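Local coordinates for protein MmeI (Methylophilus methylotrophus, PDB 5HR4) that probably methylates adenine in DNA at N6 using S-adenosyl-L-methionine, as the modification activity of a type IIL restriction-modification enzyme, at residues A[173-178]-A[273-278]; A[182-187]-A[414-419]. All coordinates share one frame; numbering follows the deposited sequence.

Contact 1 of 2, residues A[173-178]-A[273-278]; sequences HDTLKL and KAMREA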
loop_
_atom_site.group_PDB
_atom_site.type_symbol
_atom_site.label_atom_id
_atom_site.label_comp_id
_atom_site.label_asym_id
_atom_site.label_seq_id
_atom_site.Cartn_x
_atom_site.Cartn_y
_atom_site.Cartn_z
ATOM N N HIS A 173 -24.146 -11.355 5.930
ATOM C CA HIS A 173 -23.352 -11.342 7.151
ATOM C C HIS A 173 -23.756 -10.191 8.066
ATOM O O HIS A 173 -24.142 -10.405 9.217
ATOM C CB HIS A 173 -21.876 -11.272 6.768
ATOM C CG HIS A 173 -20.957 -10.901 7.887
ATOM N ND1 HIS A 173 -20.937 -9.643 8.452
ATOM C CD2 HIS A 173 -19.976 -11.606 8.500
ATOM C CE1 HIS A 173 -19.999 -9.599 9.382
ATOM N NE2 HIS A 173 -19.401 -10.777 9.429
ATOM N N ASP A 174 -23.684 -8.955 7.569
ATOM C CA ASP A 174 -24.037 -7.808 8.404
ATOM C C ASP A 174 -25.513 -7.819 8.796
ATOM O O ASP A 174 -25.870 -7.317 9.872
ATOM C CB ASP A 174 -23.686 -6.496 7.691
ATOM C CG ASP A 174 -22.177 -6.281 7.549
ATOM O OD1 ASP A 174 -21.387 -6.856 8.348
ATOM O OD2 ASP A 174 -21.782 -5.525 6.630
ATOM N N THR A 175 -26.382 -8.378 7.944
ATOM C CA THR A 175 -27.787 -8.527 8.317
ATOM C C THR A 175 -27.948 -9.480 9.499
ATOM O O THR A 175 -28.712 -9.211 10.433
ATOM C CB THR A 175 -28.575 -9.029 7.113
ATOM O OG1 THR A 175 -28.259 -8.212 5.982
ATOM C CG2 THR A 175 -30.080 -8.986 7.379
ATOM N N LEU A 176 -27.252 -10.619 9.454
ATOM C CA LEU A 176 -27.179 -11.497 10.611
ATOM C C LEU A 176 -26.528 -10.799 11.795
ATOM O O LEU A 176 -26.992 -10.935 12.933
ATOM C CB LEU A 176 -26.412 -12.758 10.242
ATOM C CG LEU A 176 -27.288 -13.928 9.810
ATOM C CD1 LEU A 176 -26.450 -14.960 9.082
ATOM C CD2 LEU A 176 -27.951 -14.525 11.055
ATOM N N LYS A 177 -25.449 -10.047 11.564
ATOM C CA LYS A 177 -24.812 -9.373 12.687
ATOM C C LYS A 177 -25.799 -8.451 13.388
ATOM O O LYS A 177 -25.853 -8.417 14.621
ATOM C CB LYS A 177 -23.572 -8.599 12.227
ATOM C CG LYS A 177 -22.780 -7.963 13.376
ATOM C CD LYS A 177 -21.442 -7.398 12.934
ATOM C CE LYS A 177 -21.640 -6.184 12.052
ATOM N NZ LYS A 177 -21.043 -4.950 12.657
ATOM N N LEU A 178 -26.629 -7.739 12.624
ATOM C CA LEU A 178 -27.478 -6.721 13.232
ATOM C C LEU A 178 -28.553 -7.305 14.140
ATOM O O LEU A 178 -29.045 -6.592 15.018
ATOM C CB LEU A 178 -28.135 -5.848 12.161
ATOM C CG LEU A 178 -27.194 -4.854 11.467
ATOM C CD1 LEU A 178 -27.975 -3.755 10.762
ATOM C CD2 LEU A 178 -26.162 -4.254 12.439
ATOM N N LYS A 273 -38.009 -13.920 5.807
ATOM C CA LYS A 273 -38.261 -14.123 4.386
ATOM C C LYS A 273 -37.105 -13.597 3.538
ATOM O O LYS A 273 -36.578 -14.311 2.675
ATOM C CB LYS A 273 -39.585 -13.452 4.004
ATOM C CG LYS A 273 -40.062 -13.707 2.578
ATOM C CD LYS A 273 -41.574 -13.534 2.465
ATOM C CE LYS A 273 -42.034 -13.548 1.018
ATOM N NZ LYS A 273 -41.476 -12.364 0.284
ATOM N N ALA A 274 -36.670 -12.361 3.793
ATOM C CA ALA A 274 -35.687 -11.736 2.910
ATOM C C ALA A 274 -34.307 -12.360 3.067
ATOM O O ALA A 274 -33.553 -12.446 2.089
ATOM C CB ALA A 274 -35.612 -10.232 3.173
ATOM N N MET A 275 -33.939 -12.760 4.295
ATOM C CA MET A 275 -32.655 -13.432 4.491
ATOM C C MET A 275 -32.674 -14.818 3.874
ATOM O O MET A 275 -31.635 -15.307 3.413
ATOM C CB MET A 275 -32.293 -13.538 5.975
ATOM C CG MET A 275 -32.046 -12.228 6.702
ATOM S SD MET A 275 -32.329 -12.405 8.504
ATOM C CE MET A 275 -30.687 -12.850 9.063
ATOM N N ARG A 276 -33.835 -15.468 3.855
ATOM C CA ARG A 276 -33.912 -16.748 3.165
ATOM C C ARG A 276 -33.764 -16.556 1.666
ATOM O O ARG A 276 -33.064 -17.329 0.999
ATOM C CB ARG A 276 -35.224 -17.452 3.484
ATOM C CG ARG A 276 -35.306 -18.827 2.864
ATOM C CD ARG A 276 -36.460 -19.588 3.437
ATOM N NE ARG A 276 -36.816 -20.757 2.646
ATOM C CZ ARG A 276 -37.647 -20.729 1.614
ATOM N NH1 ARG A 276 -38.204 -19.580 1.233
ATOM N NH2 ARG A 276 -37.917 -21.854 0.965
ATOM N N GLU A 277 -34.403 -15.520 1.118
ATOM C CA GLU A 277 -34.315 -15.304 -0.320
ATOM C C GLU A 277 -32.908 -14.912 -0.720
ATOM O O GLU A 277 -32.384 -15.430 -1.710
ATOM C CB GLU A 277 -35.335 -14.263 -0.760
ATOM C CG GLU A 277 -36.744 -14.824 -0.717
ATOM C CD GLU A 277 -37.795 -13.821 -1.121
ATOM O OE1 GLU A 277 -37.461 -12.628 -1.316
ATOM O OE2 GLU A 277 -38.964 -14.244 -1.250
ATOM N N ALA A 278 -32.261 -14.053 0.073
ATOM C CA ALA A 278 -30.862 -13.709 -0.184
ATOM C C ALA A 278 -29.979 -14.953 -0.251
ATOM O O ALA A 278 -29.095 -15.049 -1.114
ATOM C CB ALA A 278 -30.351 -12.745 0.886
#
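Met275 reaches from helix 273-283 to the side of helix 163-178 and meets two neighbouring residues there, Thr175 and Leu176. The tighter half lies at the end of the methionine: its methyl CE sits 3.6 Å from Leu176 CG and 3.8 Å from Leu176 CD2, against the branch point and one arm of the leucine. The bend at the thioether (chi3 91°) turns CE out of line with the rest of the chain and onto the leucine. Leu176 is itself buried, its other neighbours including Leu186 of helix 183-200. Nearer the backbone, Met275 CG lies 3.9 Å from Thr175 CG2, the two side chains running past each other in opposite directions. The threonine presents its methyl here, while OG1 is hydrogen-bonded to Lys171 O one turn back in its own helix, so the contact across the gap is wholly apolar. With the nearest CA atoms, those of Thr175 and Met275, 7.9 Å apart, a single long side chain does most of the spanning. Thr175 marks the looser margin, partly open to solvent. On helix 273-283, the exposed residues Lys273 and Glu277 pair in a salt bridge within the helix, Lys273 NZ 3.5 Å from Glu277 OE2, its hydrogen bond weak. The arrangement is helix-on-helix packing in a strand-free part of MmeI, made of helices and loops, joining helix 163-178 to the helix that ends at the calcium ligand Cys283.

Contact 2 of 2, residues A[182-187]-A[414-419]; sequences EGHALE and IEEFPA. With SFG (sinefungin), chain H.
Glu187 and Glu416 lie against each other through their aliphatic parts, CG of Glu187 3.6 Å from CG of Glu416, while their carboxylates go separate ways. Glu187 folds back at chi2 (-56°), which carries its OE2 over to Phe417, 3.2 Å from Phe417 CB and obliquely placed against the ring; the same oxygen is weakly hydrogen-bonded to His173 NE2. Glu416 instead extends beyond CG and delivers its carboxylate to His184, whose ND1 donates to Glu416 OE2. The oxygen lies at the edge of the imidazole, near its plane, though the N-H...O angle is only 137° and the 2.4 Å between His184 ND1 and Glu416 OE2 is too short to be taken literally at this resolution. Gln420 NE2 also binds Glu416 OE2, and His184 NE2 is hydrogen-bonded to Glu264 OE1. Residues 414-419 carry the chain from the end of strand 409-413 into the first turn of helix 416-440 of the Rossmann-like methyltransferase fold, where the acidic residue closing the second strand, here Glu413, bonds to the cofactor analogue sinefungin. Ile414 lies directly after it, with CG2 3.6 Å from C4 of the sinefungin adenine and CB 3.7 Å from N3. With an alanine in place of Glu416, His184 ND1 and Gln420 NE2 would probably lose their shared acceptor, and Glu187 CG would lose the methylene packed against it. Phe417, the buried member of the group, also packs on Ile302, and the ring of His173 meets its ring with the planes at about 50°.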
loop_
_atom_site.group_PDB
_atom_site.type_symbol
_atom_site.label_atom_id
_atom_site.label_comp_id
_atom_site.label_asym_id
_atom_site.label_seq_id
_atom_site.Cartn_x
_atom_site.Cartn_y
_atom_site.Cartn_z
ATOM N N GLU A 182 -23.375 -12.467 16.336
ATOM C CA GLU A 182 -22.177 -11.655 16.263
ATOM C C GLU A 182 -20.972 -12.530 16.549
ATOM O O GLU A 182 -21.098 -13.645 17.042
ATOM C CB GLU A 182 -22.251 -10.507 17.289
ATOM N N GLY A 183 -19.792 -12.001 16.270
ATOM C CA GLY A 183 -18.609 -12.652 16.785
ATOM C C GLY A 183 -18.241 -13.953 16.075
ATOM O O GLY A 183 -18.538 -14.183 14.891
ATOM N N HIS A 184 -17.570 -14.813 16.845
ATOM C CA HIS A 184 -16.999 -16.054 16.338
ATOM C C HIS A 184 -18.047 -16.927 15.661
ATOM O O HIS A 184 -17.802 -17.474 14.579
ATOM C CB HIS A 184 -16.331 -16.814 17.488
ATOM C CG HIS A 184 -15.741 -18.124 17.077
ATOM N ND1 HIS A 184 -14.656 -18.215 16.233
ATOM C CD2 HIS A 184 -16.093 -19.397 17.382
ATOM C CE1 HIS A 184 -14.355 -19.490 16.046
ATOM N NE2 HIS A 184 -15.214 -20.228 16.729
ATOM N N ALA A 185 -19.214 -17.101 16.283
ATOM C CA ALA A 185 -20.250 -17.880 15.607
ATOM C C ALA A 185 -20.546 -17.289 14.236
ATOM O O ALA A 185 -20.569 -18.007 13.230
ATOM C CB ALA A 185 -21.524 -17.956 16.443
ATOM N N LEU A 186 -20.720 -15.966 14.166
ATOM C CA LEU A 186 -21.065 -15.341 12.893
ATOM C C LEU A 186 -20.028 -15.668 11.812
ATOM O O LEU A 186 -20.373 -16.191 10.749
ATOM C CB LEU A 186 -21.215 -13.831 13.081
ATOM C CG LEU A 186 -21.503 -13.060 11.797
ATOM C CD1 LEU A 186 -22.868 -13.425 11.235
ATOM C CD2 LEU A 186 -21.388 -11.576 12.040
ATOM N N GLU A 187 -18.745 -15.409 12.099
ATOM C CA GLU A 187 -17.687 -15.619 11.120
ATOM C C GLU A 187 -17.662 -17.055 10.619
ATOM O O GLU A 187 -17.502 -17.298 9.414
ATOM C CB GLU A 187 -16.327 -15.261 11.719
ATOM C CG GLU A 187 -16.284 -14.042 12.626
ATOM C CD GLU A 187 -16.795 -12.756 11.977
ATOM O OE1 GLU A 187 -16.924 -11.731 12.699
ATOM O OE2 GLU A 187 -17.080 -12.768 10.756
ATOM N N ILE A 414 -5.419 -10.510 11.844
ATOM C CA ILE A 414 -5.936 -9.976 13.101
ATOM C C ILE A 414 -7.461 -9.985 13.148
ATOM O O ILE A 414 -8.038 -10.045 14.234
ATOM C CB ILE A 414 -5.373 -8.568 13.356
ATOM C CG1 ILE A 414 -5.552 -8.145 14.827
ATOM C CG2 ILE A 414 -6.025 -7.542 12.444
ATOM C CD1 ILE A 414 -4.741 -6.887 15.185
ATOM N N GLU A 415 -8.141 -9.918 12.008
ATOM C CA GLU A 415 -9.596 -9.990 11.980
ATOM C C GLU A 415 -10.025 -11.433 11.758
ATOM O O GLU A 415 -9.464 -12.135 10.917
ATOM C CB GLU A 415 -10.171 -9.098 10.880
ATOM C CG GLU A 415 -10.017 -7.598 11.113
ATOM C CD GLU A 415 -10.820 -7.054 12.320
ATOM O OE1 GLU A 415 -12.072 -7.178 12.347
ATOM O OE2 GLU A 415 -10.192 -6.484 13.243
ATOM N N GLU A 416 -11.016 -11.889 12.524
ATOM C CA GLU A 416 -11.335 -13.309 12.436
ATOM C C GLU A 416 -11.958 -13.662 11.094
ATOM O O GLU A 416 -11.739 -14.768 10.580
ATOM C CB GLU A 416 -12.256 -13.747 13.578
ATOM C CG GLU A 416 -12.950 -15.076 13.302
ATOM C CD GLU A 416 -13.309 -15.840 14.545
ATOM O OE1 GLU A 416 -13.353 -15.220 15.631
ATOM O OE2 GLU A 416 -13.545 -17.065 14.440
ATOM N N PHE A 417 -12.740 -12.763 10.508
ATOM C CA PHE A 417 -13.465 -13.165 9.308
ATOM C C PHE A 417 -12.503 -13.474 8.162
ATOM O O PHE A 417 -12.558 -14.598 7.628
ATOM C CB PHE A 417 -14.519 -12.115 8.954
ATOM C CG PHE A 417 -15.406 -12.533 7.832
ATOM C CD1 PHE A 417 -16.131 -13.702 7.908
ATOM C CD2 PHE A 417 -15.487 -11.774 6.687
ATOM C CE1 PHE A 417 -16.943 -14.093 6.859
ATOM C CE2 PHE A 417 -16.289 -12.155 5.637
ATOM C CZ PHE A 417 -17.016 -13.310 5.718
ATOM N N PRO A 418 -11.574 -12.591 7.775
ATOM C CA PRO A 418 -10.575 -13.009 6.782
ATOM C C PRO A 418 -9.760 -14.211 7.231
ATOM O O PRO A 418 -9.362 -15.044 6.392
ATOM C CB PRO A 418 -9.699 -11.759 6.606
ATOM C CG PRO A 418 -9.965 -10.910 7.837
ATOM C CD PRO A 418 -11.374 -11.196 8.217
ATOM N N ALA A 419 -9.497 -14.339 8.531
ATOM C CA ALA A 419 -8.746 -15.504 8.991
ATOM C C ALA A 419 -9.541 -16.782 8.796
ATOM O O ALA A 419 -8.952 -17.842 8.567
ATOM C CB ALA A 419 -8.341 -15.353 10.459
HETATM N N SFG H . -3.016 -9.945 1.218
HETATM C CA SFG H . -4.379 -10.017 1.699
HETATM C C SFG H . -5.249 -10.403 0.517
HETATM O O SFG H . -4.706 -10.569 -0.598
HETATM O OXT SFG H . -6.487 -10.565 0.639
HETATM C CB SFG H . -4.817 -8.666 2.254
HETATM C CG SFG H . -3.812 -8.248 3.317
HETATM C CD SFG H . -4.126 -6.805 3.641
HETATM N NE SFG H . -3.493 -5.998 2.616
HETATM C "C5'" SFG H . -3.631 -6.414 5.043
HETATM C "C4'" SFG H . -4.164 -7.332 6.194
HETATM O "O4'" SFG H . -3.427 -7.152 7.253
HETATM C "C3'" SFG H . -5.584 -6.981 6.672
HETATM O "O3'" SFG H . -6.390 -8.021 6.351
HETATM C "C2'" SFG H . -5.485 -6.765 8.211
HETATM O "O2'" SFG H . -6.616 -7.411 8.935
HETATM C "C1'" SFG H . -4.381 -7.360 8.536
HETATM N N9 SFG H . -3.682 -6.729 9.611
HETATM C C8 SFG H . -3.557 -5.429 9.866
HETATM N N7 SFG H . -2.778 -5.286 10.941
HETATM C C5 SFG H . -2.417 -6.505 11.343
HETATM C C6 SFG H . -1.637 -6.911 12.398
HETATM N N6 SFG H . -0.929 -6.186 13.424
HETATM N N1 SFG H . -1.407 -8.200 12.617
HETATM C C2 SFG H . -1.953 -9.117 11.783
HETATM N N3 SFG H . -2.729 -8.715 10.742
HETATM C C4 SFG H . -2.962 -7.402 10.521
#

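In the fold
The two contacts lie about 17 Å apart between centres and meet through consecutive helices, 163-178 and 183-200. Contact 1 is buried but small and entirely apolar, with no hydrogen bond across it, and holds together helices of the same helical region. Contact 2 is larger, only partly buried, and mixes carboxylates, an imidazole and an aromatic ring where that helical region abuts the methyltransferase fold next to the sinefungin pocket. The two contacts touch through His173 and Lys177 on one side and Leu186 on the other, so helix 163-178, one side of contact 1, also borders contact 2.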